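Local coordinates for protein putative glucosidase lplD, ALPHA-GALACTURONIDASE (Bacillus subtilis, PDB 3FEF) that hydrolyses alpha-1,4-linked galacturonides, releasing alpha-D-galacturonate, as an NAD- and manganese-dependent glycosidase of family 4, at residues A[123-126]-A[127-131]; A[153-156]-A[157-161]. One frame throughout, in Å; residues are numbered along the deposited sequence.

Contacts 1 and 2 are i to i+4 contacts along two neighbouring helices, 112-136 and 149-159, that pack against each other in the Rossmann-like domain of this family 4 glycosidase; their centres lie about 8 Å apart. Side-chain carbons of contact 2 pack on the backbone and side chains of contact 1: Val155 CG1 comes 3.5 Å from Ala127 N, Leu156 CD2 stands 3.6 Å from Phe126 O, and Arg131 CG meets Val159 CG1 at 3.7 Å. The Ile129 side chain is about 4 Å from that of Ile11, in the probable NAD-binding region. The side chains of Phe126 and Thr153 are each about 8 Å from that of Asn147, which probably binds the substrate, and about 13 and 11 Å, respectively, from the bound magnesium ion.

Contact 1: residues A[123-126]-A[127-131]; sequences VPIF and AEIAR
Ile125 and Ile129 meet on one side of helix 112-136 in the Rossmann-like domain, an i to i+4 pair whose side chains run alongside each other. Ile125 CG2 touches Ile129 CD1 at 4.1 Å. Because CG1 of Ile129 is anti to its carbonyl carbon (chi1 -73°), the chain folds back along the helix, and CG1 rests 3.4 Å from Ile125 O. The tight side is buried: Phe126 packs on Ile81 and Ile83, and Ile129 also reaches Ile81, so bulky apolar residues suit it. Small residues suit the face turned to helices 149-159 and 383-405, where Ala127 lies on Leu404 and Ala130 on Leu156, and the methyl CB of Ala130 sits 3.3 Å from Phe126 O.

Pro124 and Glu128 hold the solvent side. Pro124 has no N-H to give to the preceding turn, and the helix kinks there, yet its O still accepts from Glu128 N at 3.2 Å, the donor standing 41° out of the carbonyl plane. Glu128, exposed and with an extended chain, suits this side because its carboxylate can bind water. Ile125 O already accepts from Ile129 N. One water donates to Glu128 OE1 and also to Ile125 O, the latter bond 2.9 Å long.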
# COMPACT_ATOMS: atom_id res chain seq x y z
N VAL A 123 21.51 -8.79 -17.91
CA VAL A 123 21.41 -7.60 -17.09
C VAL A 123 22.36 -6.48 -17.53
O VAL A 123 21.92 -5.34 -17.73
CB VAL A 123 21.57 -7.93 -15.57
CG1 VAL A 123 21.66 -6.64 -14.74
CG2 VAL A 123 20.38 -8.78 -15.11
N PRO A 124 23.66 -6.77 -17.65
CA PRO A 124 24.53 -5.62 -17.98
C PRO A 124 24.38 -5.15 -19.43
O PRO A 124 24.69 -4.01 -19.74
CB PRO A 124 25.96 -6.13 -17.68
CG PRO A 124 25.85 -7.64 -17.64
CD PRO A 124 24.41 -7.99 -17.29
N ILE A 125 23.88 -6.01 -20.31
CA ILE A 125 23.56 -5.57 -21.67
C ILE A 125 22.42 -4.55 -21.67
O ILE A 125 22.45 -3.56 -22.38
CB ILE A 125 23.22 -6.77 -22.58
CG1 ILE A 125 24.41 -7.73 -22.67
CG2 ILE A 125 22.83 -6.29 -23.97
CD1 ILE A 125 24.17 -8.92 -23.60
N PHE A 126 21.40 -4.78 -20.84
CA PHE A 126 20.26 -3.89 -20.84
C PHE A 126 20.50 -2.63 -20.00
O PHE A 126 19.94 -1.57 -20.29
CB PHE A 126 18.97 -4.63 -20.44
CG PHE A 126 18.35 -5.38 -21.58
CD1 PHE A 126 17.22 -4.88 -22.23
CD2 PHE A 126 18.92 -6.57 -22.03
CE1 PHE A 126 16.65 -5.58 -23.31
CE2 PHE A 126 18.35 -7.28 -23.12
CZ PHE A 126 17.22 -6.78 -23.76
N ALA A 127 21.34 -2.74 -18.98
CA ALA A 127 21.78 -1.56 -18.24
C ALA A 127 22.45 -0.59 -19.20
O ALA A 127 22.20 0.62 -19.15
CB ALA A 127 22.76 -1.95 -17.12
N GLU A 128 23.29 -1.12 -20.09
CA GLU A 128 23.98 -0.30 -21.08
C GLU A 128 23.01 0.29 -22.11
O GLU A 128 23.12 1.45 -22.49
CB GLU A 128 25.10 -1.10 -21.80
CG GLU A 128 25.79 -0.29 -22.91
CD GLU A 128 27.06 -0.93 -23.48
OE1 GLU A 128 27.12 -2.17 -23.64
OE2 GLU A 128 28.00 -0.16 -23.78
N ILE A 129 22.06 -0.51 -22.57
CA ILE A 129 21.03 -0.01 -23.47
C ILE A 129 20.21 1.08 -22.78
O ILE A 129 19.96 2.15 -23.34
CB ILE A 129 20.14 -1.15 -23.97
CG1 ILE A 129 20.90 -1.99 -24.99
CG2 ILE A 129 18.87 -0.59 -24.57
CD1 ILE A 129 20.23 -3.36 -25.31
N ALA A 130 19.82 0.83 -21.53
CA ALA A 130 19.02 1.82 -20.81
C ALA A 130 19.75 3.16 -20.62
O ALA A 130 19.11 4.22 -20.65
CB ALA A 130 18.54 1.26 -19.44
N ARG A 131 21.06 3.11 -20.41
CA ARG A 131 21.83 4.34 -20.20
C ARG A 131 21.95 5.09 -21.52
O ARG A 131 21.94 6.32 -21.54
CB ARG A 131 23.20 4.05 -19.57
CG ARG A 131 23.14 3.73 -18.07
CD ARG A 131 24.52 3.68 -17.42
NE ARG A 131 25.24 2.51 -17.89
CZ ARG A 131 25.26 1.33 -17.25
NH1 ARG A 131 24.61 1.18 -16.10
NH2 ARG A 131 25.94 0.32 -17.78
O HOH W 1 24.31 -3.46 -24.54

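Contact 2: residues A[153-156]-A[157-161]; sequences TRVL and YKVFP
Arg154 and Lys158 pack i to i+4 on helix 149-159, the crossover helix of the beta-alpha-beta unit between strands 141-144 and 164-167. From CB, Lys158 first grazes its partner's backbone, CB lying 3.6 Å from Arg154 O. CG touches both that oxygen and the arginine head, standing 3.4 Å above one face of the Arg154 guanidinium, off its centre. CD then lies 3.9 Å from Arg154 CG, and bends at chi3 and chi4 (78° and 76°) carry the amine to Asp401, its salt-bridge partner. Arg154 folds back at chi2 (72°) to lay its head over the lysine chain, while its NH2 pairs with Glu397. Arg154 NH2 and Lys158 NZ, 4.1 Å apart, are thus probably offset by acids of helix 383-405; long, flexible bases suit this partly exposed side because they can span to those acids. An alanine at Arg154 is likely to leave Glu397 without its mate and uncover the lysine methylenes.

Beta-branched Val155 and Val159 line the side facing helix 112-136, Val155 CG1 to Val159 CG2 at 3.9 Å. Tyr157 OH is hydrogen-bonded to the backbone O of Ala165. At the helix end, where Phe160 leaves helical angles, Phe160 N still bonds Leu156 O at 2.8 Å.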
# COMPACT_ATOMS: atom_id res chain seq x y z
N THR A 153 13.22 -6.24 -19.17
CA THR A 153 12.38 -5.07 -19.09
C THR A 153 12.56 -4.40 -17.72
O THR A 153 12.56 -3.18 -17.62
CB THR A 153 10.92 -5.44 -19.36
OG1 THR A 153 10.87 -6.19 -20.58
CG2 THR A 153 10.08 -4.21 -19.49
N ARG A 154 12.71 -5.21 -16.67
CA ARG A 154 12.81 -4.64 -15.34
C ARG A 154 14.10 -3.85 -15.19
O ARG A 154 14.14 -2.86 -14.47
CB ARG A 154 12.77 -5.72 -14.28
CG ARG A 154 12.86 -5.16 -12.88
CD ARG A 154 11.59 -4.41 -12.43
NE ARG A 154 11.66 -4.30 -10.98
CZ ARG A 154 11.89 -3.16 -10.32
NH1 ARG A 154 11.98 -2.02 -10.97
NH2 ARG A 154 12.00 -3.18 -9.02
N VAL A 155 15.16 -4.30 -15.87
CA VAL A 155 16.47 -3.65 -15.79
C VAL A 155 16.37 -2.29 -16.44
O VAL A 155 16.92 -1.32 -15.93
CB VAL A 155 17.59 -4.52 -16.44
CG1 VAL A 155 18.90 -3.71 -16.63
CG2 VAL A 155 17.83 -5.79 -15.62
N LEU A 156 15.67 -2.21 -17.57
CA LEU A 156 15.44 -0.90 -18.19
C LEU A 156 14.94 0.13 -17.15
O LEU A 156 15.47 1.24 -17.05
CB LEU A 156 14.48 -1.03 -19.38
CG LEU A 156 15.01 -1.83 -20.56
CD1 LEU A 156 14.03 -1.89 -21.75
CD2 LEU A 156 16.38 -1.26 -20.99
N TYR A 157 13.90 -0.22 -16.40
CA TYR A 157 13.31 0.72 -15.46
C TYR A 157 14.21 0.99 -14.25
O TYR A 157 14.20 2.10 -13.71
CB TYR A 157 11.92 0.25 -14.98
CG TYR A 157 10.83 0.55 -15.98
CD1 TYR A 157 10.50 -0.38 -16.96
CD2 TYR A 157 10.16 1.76 -15.96
CE1 TYR A 157 9.51 -0.11 -17.90
CE2 TYR A 157 9.15 2.04 -16.91
CZ TYR A 157 8.84 1.09 -17.87
OH TYR A 157 7.87 1.33 -18.81
N LYS A 158 14.97 -0.01 -13.83
CA LYS A 158 15.83 0.15 -12.67
C LYS A 158 16.97 1.10 -13.01
O LYS A 158 17.41 1.89 -12.17
CB LYS A 158 16.40 -1.20 -12.21
CG LYS A 158 15.38 -2.12 -11.54
CD LYS A 158 15.96 -3.52 -11.26
CE LYS A 158 16.86 -3.52 -10.04
NZ LYS A 158 16.07 -3.48 -8.75
N VAL A 159 17.43 1.03 -14.24
CA VAL A 159 18.58 1.83 -14.62
C VAL A 159 18.16 3.21 -15.13
O VAL A 159 18.88 4.19 -14.96
CB VAL A 159 19.44 1.10 -15.66
CG1 VAL A 159 20.63 1.96 -16.08
CG2 VAL A 159 19.90 -0.24 -15.09
N PHE A 160 16.99 3.27 -15.75
CA PHE A 160 16.42 4.55 -16.21
C PHE A 160 14.96 4.61 -15.78
O PHE A 160 14.06 4.22 -16.54
CB PHE A 160 16.55 4.62 -17.74
CG PHE A 160 15.94 5.85 -18.37
CD1 PHE A 160 15.69 7.01 -17.63
CD2 PHE A 160 15.65 5.86 -19.73
CE1 PHE A 160 15.13 8.13 -18.21
CE2 PHE A 160 15.09 6.98 -20.33
CZ PHE A 160 14.83 8.13 -19.57
N PRO A 161 14.71 5.05 -14.53
CA PRO A 161 13.34 5.03 -13.96
C PRO A 161 12.32 5.74 -14.83
O PRO A 161 11.16 5.34 -14.84
CB PRO A 161 13.50 5.74 -12.60
CG PRO A 161 14.94 5.38 -12.19
CD PRO A 161 15.73 5.37 -13.51